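Local atomic coordinates of hypothetical protein (Nostoc punctiforme, PDB entry 2O62), a protein that is of unknown function but has two calycin-like beta domains, the second probably related to the C-terminal domain of a biogenesis factor required for ATP synthase. Residues Asp244-Ile250 with Leu262-Glu268; Asp217-Thr222 with Glu236-Leu240; Leu144-Gln150 with Thr166-Leu172. All blocks are in the same frame, centred on the assembly; numbering follows the deposited sequence.

Contact 1: residues Asp244-Ile250 with Leu262-Glu268; sequences DLRQRMI and LTLVTEE
Strands 245-250 and 262-268 run antiparallel, 165° between their directions and 4.6 Å between axes at the closest approach, with paired N-H...O bonds joining Arg246 to Glu267, Arg248 to Val265 and Ile250 to Thr263. On the face carrying these six residues, Arg248 meets Glu267 side-on, two nitrogens for two oxygens: NE reaches OE1 at 3.1 Å and NH2 reaches OE2 at 2.7 Å. Both acceptors lie in the guanidinium plane, but the carboxylate is turned 54° from it and receives the bonds from above its own plane. A bend at chi3 (-78°) brings the guanidinium round toward the neighbouring strand, where Val265 CG1 lies over one of its faces, 3.5 Å from NH2. Water 1 donates to Glu267 OE1 and accepts from Arg246 NH1, whose guanidinium also bonds Ser220 through NH2. A further salt bridge from Arg248 NH1 to Glu236 is doubtful, that side chain having two conformers. A leucine in place of Arg248 would probably leave the buried Glu267 carboxylate without its two-bond partner, freer to turn and with its charge poorly balanced. Beyond this polar group, Ile250 CD1 packs on Val265 CG2. On the opposite face, Gln247 and Thr266 lie side by side, and Gln247 NE2 donates to Thr266 OG1 at 2.9 Å, the hydroxyl close to the amide plane. Selenomethionine Met249 spans two leucines, its SE 4.1 Å from Leu262 CD1 and its CE 4.0 Å from Leu264 CD1. This face packs against strand 93-100 through Phe98 and Leu96 and against Phe74, whereas the Arg248-Glu267 face meets Leu168 of strand 162-172 inside the barrel; strand 233-242 pairs alongside 245-253.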
loop_
_atom_site.group_PDB
_atom_site.type_symbol
_atom_site.label_atom_id
_atom_site.label_comp_id
_atom_site.label_asym_id
_atom_site.label_seq_id
_atom_site.Cartn_x
_atom_site.Cartn_y
_atom_site.Cartn_z
ATOM N N ASP A 244 -18.229 -1.640 -0.140
ATOM C CA ASP A 244 -18.225 -3.123 -0.137
ATOM C C ASP A 244 -17.073 -3.710 -0.944
ATOM O O ASP A 244 -17.081 -4.885 -1.292
ATOM C CB ASP A 244 -19.560 -3.635 -0.683
ATOM C CG ASP A 244 -19.894 -3.047 -2.064
ATOM O OD1 ASP A 244 -19.028 -2.355 -2.715
ATOM O OD2 ASP A 244 -21.049 -3.244 -2.493
ATOM N N LEU A 245 -16.060 -2.896 -1.221
ATOM C CA LEU A 245 -14.889 -3.327 -1.965
ATOM C C LEU A 245 -13.597 -2.753 -1.367
ATOM O O LEU A 245 -13.427 -1.526 -1.279
ATOM C CB LEU A 245 -15.011 -2.917 -3.438
ATOM C CG LEU A 245 -13.836 -3.315 -4.341
ATOM C CD1 LEU A 245 -13.755 -4.803 -4.506
ATOM C CD2 LEU A 245 -13.945 -2.575 -5.714
ATOM N N ARG A 246 -12.661 -3.632 -0.988
ATOM C CA ARG A 246 -11.408 -3.209 -0.397
ATOM C C ARG A 246 -10.265 -3.970 -1.004
ATOM O O ARG A 246 -10.386 -5.174 -1.296
ATOM C CB ARG A 246 -11.423 -3.479 1.089
ATOM C CG ARG A 246 -10.200 -2.960 1.837
ATOM C CD ARG A 246 -10.587 -2.415 3.201
ATOM N NE ARG A 246 -9.439 -1.974 4.019
ATOM C CZ ARG A 246 -8.901 -2.664 5.017
ATOM N NH1 ARG A 246 -9.297 -3.900 5.286
ATOM N NH2 ARG A 246 -7.907 -2.124 5.739
ATOM N N GLN A 247 -9.159 -3.284 -1.221
ATOM C CA GLN A 247 -7.944 -3.960 -1.571
ATOM C C GLN A 247 -6.937 -3.785 -0.468
ATOM O O GLN A 247 -6.918 -2.773 0.211
ATOM C CB GLN A 247 -7.353 -3.470 -2.918
ATOM C CG GLN A 247 -8.128 -3.956 -4.115
ATOM C CD GLN A 247 -7.465 -3.664 -5.421
ATOM O OE1 GLN A 247 -6.887 -2.615 -5.609
ATOM N NE2 GLN A 247 -7.483 -4.651 -6.335
ATOM N N ARG A 248 -6.093 -4.785 -0.309
ATOM C CA ARG A 248 -4.928 -4.700 0.590
ATOM C C ARG A 248 -3.674 -5.103 -0.193
ATOM O O ARG A 248 -3.717 -6.019 -1.020
ATOM C CB ARG A 248 -5.117 -5.596 1.788
ATOM C CG ARG A 248 -6.295 -5.163 2.651
ATOM C CD ARG A 248 -6.412 -6.017 3.880
ATOM N NE ARG A 248 -7.038 -7.338 3.609
ATOM C CZ ARG A 248 -6.414 -8.525 3.731
ATOM N NH1 ARG A 248 -5.157 -8.614 4.140
ATOM N NH2 ARG A 248 -7.059 -9.654 3.484
HETATM N N MSE A 249 -2.553 -4.431 0.061
HETATM C CA MSE A 249 -1.307 -4.780 -0.590
HETATM C C MSE A 249 -0.209 -4.980 0.459
HETATM O O MSE A 249 -0.110 -4.219 1.391
HETATM C CB MSE A 249 -0.899 -3.748 -1.649
HETATM C CG MSE A 249 0.160 -4.223 -2.534
HETATM SE SE MSE A 249 0.968 -2.944 -3.804
HETATM C CE MSE A 249 -0.543 -2.590 -4.776
ATOM N N ILE A 250 0.579 -6.037 0.300
ATOM C CA ILE A 250 1.609 -6.457 1.247
ATOM C C ILE A 250 2.917 -6.693 0.499
ATOM O O ILE A 250 2.967 -7.553 -0.378
ATOM C CB ILE A 250 1.227 -7.732 1.947
ATOM C CG1 ILE A 250 -0.171 -7.602 2.582
ATOM C CG2 ILE A 250 2.273 -8.078 2.993
ATOM C CD1 ILE A 250 -1.260 -8.249 1.807
ATOM N N LEU A 262 5.287 -9.688 -3.410
ATOM C CA LEU A 262 4.269 -8.668 -3.293
ATOM C C LEU A 262 2.938 -9.312 -3.513
ATOM O O LEU A 262 2.760 -10.115 -4.427
ATOM C CB LEU A 262 4.490 -7.596 -4.346
ATOM C CG LEU A 262 3.641 -6.367 -4.337
ATOM C CD1 LEU A 262 4.009 -5.561 -3.136
ATOM C CD2 LEU A 262 3.913 -5.543 -5.646
ATOM N N THR A 263 1.994 -8.972 -2.648
ATOM C CA THR A 263 0.649 -9.549 -2.668
ATOM C C THR A 263 -0.433 -8.477 -2.776
ATOM O O THR A 263 -0.364 -7.455 -2.093
ATOM C CB THR A 263 0.411 -10.348 -1.342
ATOM O OG1 THR A 263 1.388 -11.411 -1.271
ATOM C CG2 THR A 263 -0.970 -10.959 -1.291
ATOM N N LEU A 264 -1.447 -8.744 -3.619
ATOM C CA LEU A 264 -2.608 -7.878 -3.757
ATOM C C LEU A 264 -3.874 -8.676 -3.502
ATOM O O LEU A 264 -4.153 -9.667 -4.159
ATOM C CB LEU A 264 -2.614 -7.215 -5.138
ATOM C CG LEU A 264 -3.754 -6.208 -5.382
ATOM C CD1 LEU A 264 -3.653 -5.042 -4.549
ATOM C CD2 LEU A 264 -3.685 -5.784 -6.877
ATOM N N VAL A 265 -4.574 -8.265 -2.451
ATOM C CA VAL A 265 -5.830 -8.855 -2.007
ATOM C C VAL A 265 -6.983 -7.979 -2.503
ATOM O O VAL A 265 -6.958 -6.771 -2.341
ATOM C CB VAL A 265 -5.881 -8.860 -0.510
ATOM C CG1 VAL A 265 -7.149 -9.497 -0.016
ATOM C CG2 VAL A 265 -4.647 -9.564 0.059
ATOM N N THR A 266 -7.987 -8.588 -3.118
ATOM C CA THR A 266 -9.223 -7.871 -3.414
ATOM C C THR A 266 -10.338 -8.617 -2.741
ATOM O O THR A 266 -10.512 -9.799 -2.989
ATOM C CB THR A 266 -9.476 -7.825 -4.916
ATOM O OG1 THR A 266 -8.306 -7.345 -5.584
ATOM C CG2 THR A 266 -10.645 -6.903 -5.221
ATOM N N GLU A 267 -11.126 -7.922 -1.911
ATOM C CA GLU A 267 -12.124 -8.536 -1.085
ATOM C C GLU A 267 -13.420 -7.751 -1.140
ATOM O O GLU A 267 -13.410 -6.534 -1.322
ATOM C CB GLU A 267 -11.695 -8.522 0.381
ATOM C CG GLU A 267 -10.461 -9.184 0.736
ATOM C CD GLU A 267 -10.007 -8.867 2.195
ATOM O OE1 GLU A 267 -9.954 -7.675 2.633
ATOM O OE2 GLU A 267 -9.686 -9.872 2.847
ATOM N N GLU A 268 -14.545 -8.448 -0.973
ATOM C CA GLU A 268 -15.820 -7.804 -0.934
ATOM C C GLU A 268 -16.522 -8.074 0.380
ATOM O O GLU A 268 -16.281 -9.093 1.030
ATOM C CB GLU A 268 -16.667 -8.258 -2.130
ATOM C CG GLU A 268 -16.994 -9.711 -2.138
ATOM C CD GLU A 268 -18.075 -10.031 -3.159
ATOM O OE1 GLU A 268 -18.005 -9.482 -4.279
ATOM O OE2 GLU A 268 -19.001 -10.795 -2.820
HETATM O O HOH W 1 -11.199 -5.638 3.893
HETATM O O HOH W 2 3.796 -10.626 -0.409
#

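Contact 2: residues Asp217-Thr222 with Glu236-Leu240; sequences DGASAT and EAGWL
A beta hairpin of the C-terminal barrel brings Gly218-Thr222 against Glu236-Leu240, with glycines at two positions where a beta carbon would clash. Gly218 has a positive phi of 67°, and a beta carbon on it would run into the carbonyl oxygen of Leu240; its own O instead accepts from Leu240 N at 2.8 Å. Gly238 faces Ser220, whose OG, also held by Arg246 of strand 245-253, sits between its own backbone N and carbonyl carbon (chi1 58°) and lies 3.6 Å from Gly238 CA, just where a side chain would have to go. Ser220 and Gly238 exchange both backbone bonds, each 3.0 Å from N to O. Toward the far end Thr222 N donates to Glu236 O at 2.9 Å, the return bond from Glu236 N being long and weak, and the two side chains run alongside each other with CB 4.0 Å from CB. The hairpin belongs to an antiparallel, calycin-like barrel, whose outer surface here is formed by Ala219, Ala221, Ala237 and Trp239 and packs on strands 93-100, 103-111 and 117-127 of the N-terminal sheet, the alanines meeting Leu105, Leu122, Leu120, Leu96 and Phe98. Trp239 reaches across toward the partner strand, its CG anti to the backbone N (chi1 -170°), which brings the pyrrole edge to Asp217 and Gly218. There Asp217 O lies at the ring edge, in its plane, and takes a bent, weak hydrogen bond from Trp239 NE1 at 2.8 Å. The Asp217 carboxylate crosses the indole obliquely, with OD2 3.4 Å from NE1; OD2 is held by a salt bridge from Arg103, and OD1 accepts from the backbone N of Arg135.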
loop_
_atom_site.group_PDB
_atom_site.type_symbol
_atom_site.label_atom_id
_atom_site.label_comp_id
_atom_site.label_asym_id
_atom_site.label_seq_id
_atom_site.Cartn_x
_atom_site.Cartn_y
_atom_site.Cartn_z
ATOM N N ASP A 217 -9.407 9.124 2.320
ATOM C CA ASP A 217 -9.630 8.468 1.028
ATOM C C ASP A 217 -9.756 6.946 1.154
ATOM O O ASP A 217 -9.333 6.200 0.262
ATOM C CB ASP A 217 -8.500 8.816 0.068
ATOM C CG ASP A 217 -8.827 8.449 -1.400
ATOM O OD1 ASP A 217 -9.980 8.691 -1.873
ATOM O OD2 ASP A 217 -7.953 7.872 -2.095
ATOM N N GLY A 218 -10.282 6.516 2.296
ATOM C CA GLY A 218 -10.511 5.091 2.615
ATOM C C GLY A 218 -9.229 4.286 2.766
ATOM O O GLY A 218 -9.251 3.053 2.768
ATOM N N ALA A 219 -8.104 4.989 2.992
ATOM C CA ALA A 219 -6.791 4.369 3.118
ATOM C C ALA A 219 -6.457 3.904 4.531
ATOM O O ALA A 219 -6.889 4.492 5.531
ATOM C CB ALA A 219 -5.735 5.311 2.648
ATOM N N SER A 220 -5.669 2.848 4.620
ATOM C CA SER A 220 -5.106 2.427 5.869
ATOM C C SER A 220 -3.645 2.061 5.674
ATOM O O SER A 220 -3.220 1.679 4.569
ATOM C CB SER A 220 -5.900 1.256 6.478
ATOM O OG SER A 220 -5.959 0.159 5.610
ATOM N N ALA A 221 -2.875 2.222 6.732
ATOM C CA ALA A 221 -1.501 1.760 6.737
ATOM C C ALA A 221 -1.287 0.821 7.924
ATOM O O ALA A 221 -1.592 1.176 9.055
ATOM C CB ALA A 221 -0.574 2.931 6.855
ATOM N N THR A 222 -0.714 -0.353 7.684
ATOM C CA THR A 222 -0.376 -1.288 8.767
ATOM C C THR A 222 1.152 -1.385 8.853
ATOM O O THR A 222 1.808 -1.682 7.862
ATOM C CB THR A 222 -1.066 -2.675 8.557
ATOM O OG1 THR A 222 -2.483 -2.475 8.570
ATOM C CG2 THR A 222 -0.696 -3.661 9.644
ATOM N N GLU A 236 2.325 -2.972 4.678
ATOM C CA GLU A 236 0.938 -3.197 4.242
ATOM C C GLU A 236 0.182 -1.876 4.223
ATOM O O GLU A 236 0.413 -0.963 5.035
ATOM C CB GLU A 236 0.142 -4.248 5.086
ATOM C CG GLU A 236 -1.365 -4.558 4.577
ATOM C CD GLU A 236 -2.033 -5.758 5.298
ATOM O OE1 GLU A 236 -1.491 -6.124 6.360
ATOM O OE2 GLU A 236 -3.061 -6.348 4.824
ATOM N N ALA A 237 -0.690 -1.791 3.228
ATOM C CA ALA A 237 -1.644 -0.713 3.091
ATOM C C ALA A 237 -2.934 -1.326 2.556
ATOM O O ALA A 237 -2.944 -2.410 1.990
ATOM C CB ALA A 237 -1.109 0.331 2.096
ATOM N N GLY A 238 -3.983 -0.561 2.671
ATOM C CA GLY A 238 -5.330 -0.943 2.263
ATOM C C GLY A 238 -6.022 0.251 1.682
ATOM O O GLY A 238 -5.677 1.403 1.974
ATOM N N TRP A 239 -7.044 -0.019 0.882
ATOM C CA TRP A 239 -7.862 1.026 0.316
ATOM C C TRP A 239 -9.279 0.532 0.201
ATOM O O TRP A 239 -9.512 -0.410 -0.547
ATOM C CB TRP A 239 -7.355 1.349 -1.074
ATOM C CG TRP A 239 -7.929 2.551 -1.718
ATOM C CD1 TRP A 239 -8.551 3.615 -1.099
ATOM C CD2 TRP A 239 -7.921 2.845 -3.100
ATOM N NE1 TRP A 239 -8.873 4.560 -2.016
ATOM C CE2 TRP A 239 -8.508 4.117 -3.259
ATOM C CE3 TRP A 239 -7.407 2.193 -4.231
ATOM C CZ2 TRP A 239 -8.634 4.733 -4.500
ATOM C CZ3 TRP A 239 -7.524 2.800 -5.454
ATOM C CH2 TRP A 239 -8.137 4.066 -5.589
ATOM N N LEU A 240 -10.199 1.176 0.929
ATOM C CA LEU A 240 -11.633 0.893 0.857
ATOM C C LEU A 240 -12.160 1.684 -0.350
ATOM O O LEU A 240 -12.538 2.876 -0.255
ATOM C CB LEU A 240 -12.339 1.320 2.140
ATOM C CG LEU A 240 -13.824 0.982 2.242
ATOM C CD1 LEU A 240 -14.008 -0.543 2.320
ATOM C CD2 LEU A 240 -14.455 1.669 3.433
#

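Contact 3: residues Leu144-Gln150 with Thr166-Leu172; sequences LGEWRGQ and TTLKIQL
Glu146 OE1, on a side chain that runs beside Lys169, is gripped by both terminal nitrogens of Arg148: NH1 at 3.0 Å and NH2 at 3.2 Å, end-on and from one face of the carboxylate, both bonds bent. The aliphatic part of Lys169 lies against Glu146, CG on CG at 3.7 Å. Lys169 NZ stops 4.2 Å from Glu146 OE1, beyond a salt bridge, yet near enough for the carboxylate probably to ease the closeness of Lys169 NZ to Arg148 NH2 (4.3 Å). A bend at chi2 (-77°) lays Arg148 alongside Thr167, whose CG2 sits over one guanidinium face, 3.5 Å from NH1. On the other face of the sheet, Trp147 N donates to Leu168 O at 2.8 Å, and the same oxygen lies at the indole edge in the ring plane, while NE1 bonds the backbone O of Leu143. Just before the strand, Leu144 crosses Ile170 at about a right angle, CD2 to CG2 3.9 Å, and also rests on Leu172. Six backbone bonds join Gly145, Trp147 and Gly149 to Ile170, Leu168 and Thr166, the regular ladder of an antiparallel hairpin, here in a calycin-like barrel with Trp147 and Leu168 facing inward.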
loop_
_atom_site.group_PDB
_atom_site.type_symbol
_atom_site.label_atom_id
_atom_site.label_comp_id
_atom_site.label_asym_id
_atom_site.label_seq_id
_atom_site.Cartn_x
_atom_site.Cartn_y
_atom_site.Cartn_z
ATOM N N LEU A 144 -16.125 -3.048 9.989
ATOM C CA LEU A 144 -16.708 -4.107 10.789
ATOM C C LEU A 144 -17.561 -4.997 9.891
ATOM O O LEU A 144 -18.323 -4.515 9.041
ATOM C CB LEU A 144 -17.578 -3.548 11.905
ATOM C CG LEU A 144 -16.881 -2.677 12.932
ATOM C CD1 LEU A 144 -17.896 -2.087 13.870
ATOM C CD2 LEU A 144 -15.848 -3.490 13.697
ATOM N N GLY A 145 -17.440 -6.303 10.092
ATOM C CA GLY A 145 -18.222 -7.262 9.354
ATOM C C GLY A 145 -17.284 -8.323 8.850
ATOM O O GLY A 145 -16.240 -8.559 9.456
ATOM N N GLU A 146 -17.655 -8.913 7.721
ATOM C CA GLU A 146 -16.866 -9.919 7.049
ATOM C C GLU A 146 -16.616 -9.595 5.602
ATOM O O GLU A 146 -17.459 -9.058 4.934
ATOM C CB GLU A 146 -17.593 -11.245 7.115
ATOM C CG GLU A 146 -17.591 -11.805 8.513
ATOM C CD GLU A 146 -18.256 -13.165 8.621
ATOM O OE1 GLU A 146 -18.276 -13.926 7.605
ATOM O OE2 GLU A 146 -18.776 -13.451 9.725
ATOM N N TRP A 147 -15.433 -9.967 5.145
ATOM C CA TRP A 147 -14.896 -9.675 3.834
ATOM C C TRP A 147 -14.361 -10.976 3.274
ATOM O O TRP A 147 -13.764 -11.771 4.018
ATOM C CB TRP A 147 -13.745 -8.664 3.928
ATOM C CG TRP A 147 -14.164 -7.376 4.572
ATOM C CD1 TRP A 147 -14.324 -7.105 5.938
ATOM C CD2 TRP A 147 -14.578 -6.195 3.879
ATOM N NE1 TRP A 147 -14.795 -5.812 6.096
ATOM C CE2 TRP A 147 -14.943 -5.233 4.858
ATOM C CE3 TRP A 147 -14.673 -5.859 2.524
ATOM C CZ2 TRP A 147 -15.412 -3.958 4.506
ATOM C CZ3 TRP A 147 -15.122 -4.601 2.187
ATOM C CH2 TRP A 147 -15.467 -3.660 3.170
ATOM N N ARG A 148 -14.585 -11.211 1.988
ATOM C CA ARG A 148 -14.105 -12.431 1.341
ATOM C C ARG A 148 -13.522 -12.045 -0.004
ATOM O O ARG A 148 -14.101 -11.239 -0.717
ATOM C CB ARG A 148 -15.274 -13.413 1.071
ATOM C CG ARG A 148 -15.968 -14.048 2.262
ATOM C CD ARG A 148 -15.175 -15.203 2.927
ATOM N NE ARG A 148 -16.035 -15.989 3.834
ATOM C CZ ARG A 148 -16.517 -15.537 4.997
ATOM N NH1 ARG A 148 -16.226 -14.300 5.434
ATOM N NH2 ARG A 148 -17.294 -16.325 5.742
ATOM N N GLY A 149 -12.440 -12.701 -0.391
ATOM C CA GLY A 149 -11.884 -12.483 -1.686
ATOM C C GLY A 149 -10.742 -13.392 -2.022
ATOM O O GLY A 149 -10.687 -14.528 -1.568
ATOM N N GLN A 150 -9.861 -12.878 -2.870
ATOM C CA GLN A 150 -8.739 -13.617 -3.439
ATOM C C GLN A 150 -7.492 -12.715 -3.373
ATOM O O GLN A 150 -7.608 -11.507 -3.327
ATOM C CB GLN A 150 -8.993 -14.001 -4.907
ATOM C CG GLN A 150 -10.120 -14.993 -5.083
ATOM C CD GLN A 150 -11.519 -14.370 -5.008
ATOM O OE1 GLN A 150 -11.759 -13.294 -5.571
ATOM N NE2 GLN A 150 -12.458 -15.074 -4.336
ATOM N N THR A 166 -8.984 -15.439 0.599
ATOM C CA THR A 166 -8.863 -14.626 1.796
ATOM C C THR A 166 -10.207 -14.460 2.446
ATOM O O THR A 166 -11.227 -14.441 1.772
ATOM C CB THR A 166 -8.320 -13.251 1.494
ATOM O OG1 THR A 166 -9.245 -12.500 0.684
ATOM C CG2 THR A 166 -7.005 -13.353 0.769
ATOM N N THR A 167 -10.158 -14.324 3.767
ATOM C CA THR A 167 -11.284 -14.000 4.620
ATOM C C THR A 167 -10.766 -12.958 5.633
ATOM O O THR A 167 -9.658 -13.074 6.163
ATOM C CB THR A 167 -11.779 -15.269 5.368
ATOM O OG1 THR A 167 -12.288 -16.237 4.420
ATOM C CG2 THR A 167 -12.894 -14.936 6.317
ATOM N N LEU A 168 -11.572 -11.964 5.935
ATOM C CA LEU A 168 -11.252 -11.031 6.995
ATOM C C LEU A 168 -12.524 -10.768 7.764
ATOM O O LEU A 168 -13.534 -10.387 7.180
ATOM C CB LEU A 168 -10.717 -9.758 6.357
ATOM C CG LEU A 168 -10.454 -8.499 7.160
ATOM C CD1 LEU A 168 -9.589 -8.833 8.307
ATOM C CD2 LEU A 168 -9.706 -7.527 6.209
ATOM N N LYS A 169 -12.506 -11.039 9.063
ATOM C CA LYS A 169 -13.638 -10.764 9.955
ATOM C C LYS A 169 -13.165 -9.748 10.994
ATOM O O LYS A 169 -12.094 -9.920 11.574
ATOM C CB LYS A 169 -14.112 -12.048 10.668
ATOM C CG LYS A 169 -14.348 -13.218 9.712
ATOM C CD LYS A 169 -14.915 -14.465 10.356
ATOM C CE LYS A 169 -15.381 -15.481 9.286
ATOM N NZ LYS A 169 -16.057 -16.695 9.886
ATOM N N ILE A 170 -13.947 -8.695 11.210
ATOM C CA ILE A 170 -13.590 -7.641 12.129
ATOM C C ILE A 170 -14.828 -7.344 12.957
ATOM O O ILE A 170 -15.878 -7.040 12.413
ATOM C CB ILE A 170 -13.095 -6.378 11.371
ATOM C CG1 ILE A 170 -11.938 -6.766 10.474
ATOM C CG2 ILE A 170 -12.643 -5.306 12.340
ATOM C CD1 ILE A 170 -11.406 -5.631 9.643
ATOM N N GLN A 171 -14.721 -7.509 14.265
ATOM C CA GLN A 171 -15.834 -7.214 15.123
ATOM C C GLN A 171 -15.355 -6.558 16.411
ATOM O O GLN A 171 -14.231 -6.802 16.852
ATOM C CB GLN A 171 -16.630 -8.487 15.433
ATOM C CG GLN A 171 -17.120 -9.292 14.166
ATOM C CD GLN A 171 -18.298 -8.675 13.279
ATOM O OE1 GLN A 171 -18.848 -7.566 13.502
ATOM N NE2 GLN A 171 -18.676 -9.454 12.258
ATOM N N LEU A 172 -16.223 -5.738 17.015
ATOM C CA LEU A 172 -15.949 -5.187 18.322
ATOM C C LEU A 172 -16.335 -6.262 19.314
ATOM O O LEU A 172 -17.346 -6.953 19.101
ATOM C CB LEU A 172 -16.787 -3.931 18.588
ATOM C CG LEU A 172 -16.496 -2.782 17.618
ATOM C CD1 LEU A 172 -17.431 -1.590 17.900
ATOM C CD2 LEU A 172 -15.046 -2.355 17.704
#

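In the fold
From the N terminus, contact 3 comes first, closing a 15-residue connection at the start of the barrel. Strands 178-184 to 210-214 follow before contact 2 closes a 13-residue connection, and contact 1 closes one of 11 residues near the C terminus. The three lie in series, none nested or crossing. Strand 245-253 follows 233-242 directly and pairs with it, joining contacts 1 and 2; Glu268 N and Thr266 N bond to Arg148 O and Gln150 O, so the last strand meets the first and completes the barrel between contacts 1 and 3. Contacts 2 and 3 touch where Leu240 CD1 packs on Trp147 CH2.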